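Local atomic coordinates of ethylbenzene dehydrogenase alpha-subunit (Aromatoleum aromaticum, PDB entry 2IVF), a protein that belongs to the molybdopterin oxidoreductase family and carries a molybdenum atom, two pterin dinucleotide cofactors and an iron-sulfur cluster. Residues G301-F306 with D455-S460. Numbering follows the deposited sequence.
Sequences GSDAAF and DLMERS. With MGD (2-amino-5,6-dimercapto-7-methyl-3,7,8a,9-tetrahydro-8-oxa-1,3,9,10-tetraaza-anthracen-4-one guanosine dinucleotide), chain M.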
loop_
_atom_site.group_PDB
_atom_site.type_symbol
_atom_site.label_atom_id
_atom_site.label_comp_id
_atom_site.label_asym_id
_atom_site.label_seq_id
_atom_site.Cartn_x
_atom_site.Cartn_y
_atom_site.Cartn_z
ATOM N N GLY A 301 11.837 -17.590 10.729
ATOM C CA GLY A 301 13.155 -17.486 11.309
ATOM C C GLY A 301 14.171 -18.566 10.980
ATOM O O GLY A 301 15.282 -18.532 11.498
ATOM N N SER A 302 13.798 -19.527 10.134
ATOM C CA SER A 302 14.653 -20.651 9.834
ATOM C C SER A 302 15.465 -20.542 8.550
ATOM O O SER A 302 16.065 -21.557 8.139
ATOM C CB SER A 302 13.831 -21.939 9.754
ATOM O OG SER A 302 12.949 -21.920 8.650
ATOM N N ASP A 303 15.452 -19.373 7.898
ATOM C CA ASP A 303 16.104 -19.212 6.607
ATOM C C ASP A 303 17.561 -19.656 6.526
ATOM O O ASP A 303 18.010 -20.120 5.472
ATOM C CB ASP A 303 16.030 -17.765 6.135
ATOM C CG ASP A 303 14.619 -17.289 5.917
ATOM O OD1 ASP A 303 13.764 -17.452 6.831
ATOM O OD2 ASP A 303 14.378 -16.674 4.857
ATOM N N ALA A 304 18.322 -19.485 7.604
ATOM C CA ALA A 304 19.725 -19.938 7.617
ATOM C C ALA A 304 19.824 -21.392 7.226
ATOM O O ALA A 304 20.710 -21.773 6.474
ATOM C CB ALA A 304 20.349 -19.752 8.967
ATOM N N ALA A 305 18.952 -22.226 7.793
ATOM C CA ALA A 305 19.021 -23.653 7.516
ATOM C C ALA A 305 18.784 -23.889 6.014
ATOM O O ALA A 305 19.370 -24.790 5.406
ATOM C CB ALA A 305 18.017 -24.421 8.387
ATOM N N PHE A 306 17.869 -23.135 5.437
ATOM C CA PHE A 306 17.593 -23.291 3.998
ATOM C C PHE A 306 18.858 -22.975 3.217
ATOM O O PHE A 306 19.320 -23.764 2.395
ATOM C CB PHE A 306 16.395 -22.457 3.559
ATOM C CG PHE A 306 16.255 -22.340 2.051
ATOM C CD1 PHE A 306 15.706 -23.372 1.292
ATOM C CD2 PHE A 306 16.699 -21.217 1.398
ATOM C CE1 PHE A 306 15.626 -23.262 -0.094
ATOM C CE2 PHE A 306 16.633 -21.123 0.038
ATOM C CZ PHE A 306 16.086 -22.145 -0.708
ATOM N N ASP A 455 20.870 -11.635 11.029
ATOM C CA ASP A 455 22.273 -11.597 10.613
ATOM C C ASP A 455 22.701 -12.982 10.170
ATOM O O ASP A 455 23.293 -13.114 9.113
ATOM C CB ASP A 455 23.222 -11.033 11.708
ATOM C CG ASP A 455 23.147 -11.757 13.011
ATOM O OD1 ASP A 455 22.163 -12.485 13.293
ATOM O OD2 ASP A 455 24.076 -11.517 13.810
ATOM N N LEU A 456 22.351 -14.014 10.947
ATOM C CA LEU A 456 22.659 -15.399 10.567
ATOM C C LEU A 456 21.998 -15.829 9.313
ATOM O O LEU A 456 22.602 -16.516 8.500
ATOM C CB LEU A 456 22.273 -16.382 11.655
ATOM C CG LEU A 456 23.205 -16.353 12.867
ATOM C CD1 LEU A 456 22.626 -17.283 13.963
ATOM C CD2 LEU A 456 24.679 -16.747 12.545
ATOM N N MET A 457 20.730 -15.443 9.165
ATOM C CA MET A 457 19.984 -15.722 7.952
ATOM C C MET A 457 20.607 -15.096 6.729
ATOM O O MET A 457 20.662 -15.713 5.660
ATOM C CB MET A 457 18.558 -15.183 8.139
ATOM C CG MET A 457 17.789 -15.884 9.293
ATOM S SD MET A 457 16.263 -15.032 9.886
ATOM C CE MET A 457 15.352 -14.702 8.388
ATOM N N GLU A 458 21.025 -13.831 6.872
ATOM C CA GLU A 458 21.719 -13.113 5.812
ATOM C C GLU A 458 23.112 -13.691 5.550
ATOM O O GLU A 458 23.472 -13.884 4.417
ATOM C CB GLU A 458 21.863 -11.615 6.159
ATOM C CG GLU A 458 20.549 -10.857 6.093
ATOM C CD GLU A 458 20.586 -9.551 6.886
ATOM O OE1 GLU A 458 21.685 -8.980 6.958
ATOM O OE2 GLU A 458 19.530 -9.114 7.417
ATOM N N ARG A 459 23.919 -13.930 6.578
ATOM C CA ARG A 459 25.231 -14.518 6.329
ATOM C C ARG A 459 25.126 -15.820 5.525
ATOM O O ARG A 459 25.949 -16.124 4.654
ATOM C CB ARG A 459 25.942 -14.743 7.652
ATOM C CG ARG A 459 26.319 -13.470 8.306
ATOM C CD ARG A 459 26.850 -13.734 9.718
ATOM N NE ARG A 459 28.081 -14.532 9.704
ATOM C CZ ARG A 459 28.530 -15.241 10.716
ATOM N NH1 ARG A 459 27.867 -15.272 11.857
ATOM N NH2 ARG A 459 29.658 -15.896 10.596
ATOM N N SER A 460 24.090 -16.594 5.809
ATOM C CA SER A 460 23.931 -17.890 5.180
ATOM C C SER A 460 23.565 -17.703 3.720
ATOM O O SER A 460 24.071 -18.402 2.858
ATOM C CB SER A 460 22.881 -18.713 5.930
ATOM O OG SER A 460 23.238 -18.901 7.257
HETATM P PB MGD M . 8.344 -6.523 4.932
HETATM O O1B MGD M . 7.098 -5.803 4.551
HETATM O O2B MGD M . 8.633 -6.570 6.389
HETATM O O3B MGD M . 9.666 -6.029 4.230
HETATM O O3A MGD M . 9.181 -3.856 2.993
HETATM P PA MGD M . 9.912 -5.263 2.818
HETATM O O1A MGD M . 9.256 -5.911 1.678
HETATM O O2A MGD M . 11.351 -5.075 2.767
HETATM O "O5'" MGD M . 8.280 -8.038 4.395
HETATM C "C5'" MGD M . 7.137 -8.845 4.715
HETATM C "C4'" MGD M . 7.424 -10.309 4.390
HETATM O "O4'" MGD M . 8.402 -10.822 5.282
HETATM C "C3'" MGD M . 6.153 -11.011 4.807
HETATM O "O3'" MGD M . 5.327 -11.098 3.652
HETATM C "C2'" MGD M . 6.660 -12.384 5.267
HETATM O "O2'" MGD M . 6.191 -13.403 4.365
HETATM C "C1'" MGD M . 8.191 -12.241 5.214
HETATM N N9 MGD M . 8.780 -12.888 6.411
HETATM C C8 MGD M . 8.500 -12.664 7.704
HETATM N N7 MGD M . 9.278 -13.414 8.493
HETATM C C5 MGD M . 10.084 -14.121 7.661
HETATM C C6 MGD M . 11.076 -15.080 7.810
HETATM O O6 MGD M . 11.458 -15.545 8.891
HETATM N N1 MGD M . 11.683 -15.566 6.648
HETATM C C2 MGD M . 11.343 -15.175 5.344
HETATM N N2 MGD M . 11.990 -15.727 4.261
HETATM N N3 MGD M . 10.399 -14.231 5.225
HETATM C C4 MGD M . 9.772 -13.739 6.337
HETATM C C10 MGD M . 9.535 -2.981 4.000
HETATM C C11 MGD M . 9.700 -1.606 3.401
HETATM O O11 MGD M . 8.520 -1.268 2.797
HETATM C C12 MGD M . 10.170 -0.527 4.388
HETATM S S12 MGD M . 11.278 -0.890 5.704
HETATM C C13 MGD M . 9.722 0.762 4.241
HETATM S S13 MGD M . 10.275 1.981 5.337
HETATM C C14 MGD M . 8.752 1.113 3.166
HETATM N N15 MGD M . 7.408 1.164 3.809
HETATM C C16 MGD M . 6.236 0.878 3.082
HETATM C C17 MGD M . 4.976 1.055 3.594
HETATM O O17 MGD M . 4.798 1.465 4.766
HETATM N N18 MGD M . 3.878 0.729 2.773
HETATM C C19 MGD M . 4.016 0.274 1.498
HETATM N N19 MGD M . 2.898 -0.012 0.803
HETATM N N20 MGD M . 5.264 0.080 1.047
HETATM C C21 MGD M . 6.342 0.396 1.782
HETATM N N22 MGD M . 7.623 0.196 1.279
HETATM C C23 MGD M . 8.763 -0.035 2.118
#
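Leu456 O, 4.0 Å from Ala304 CB, accepts two hydrogen bonds from Ser460, whose N and OG reach it from opposite faces of the carbonyl plane. This carbonyl belongs to helix 454-467, which packs against the start of helix 303-316, just after the edge strand 294-296 of the four-stranded parallel sheet, where the guanine of MGD is bound. MGD N1 gives Asp303 OD1 an almost straight bond (2.8 Å, 176°), and MGD N2 reaches Asp303 OD2 at 2.6 Å along a more bent path, a paired aspartate-guanine contact as in GTPases and consistent with guanine recognition. Gly301 N adds a third bond to the base by donating to MGD O6 at 2.8 Å. Gly301 lies in the preceding loop, whereas Asp303 is the first helical residue. Met457 packs alongside, its CG anti to the carbonyl carbon (chi1 -63°) and its chain bent at chi3 (50°), carrying CE to 3.5 Å from Asp303 OD1. Its CG meanwhile rests near Ala304 N and Asp303 CB, and SD faces Gly301 O. About one turn along helix 454-467, Ser460 meets Ala304: the OG that donates to Leu456 O at 2.8 Å also touches Ala304 CB at 3.5 Å.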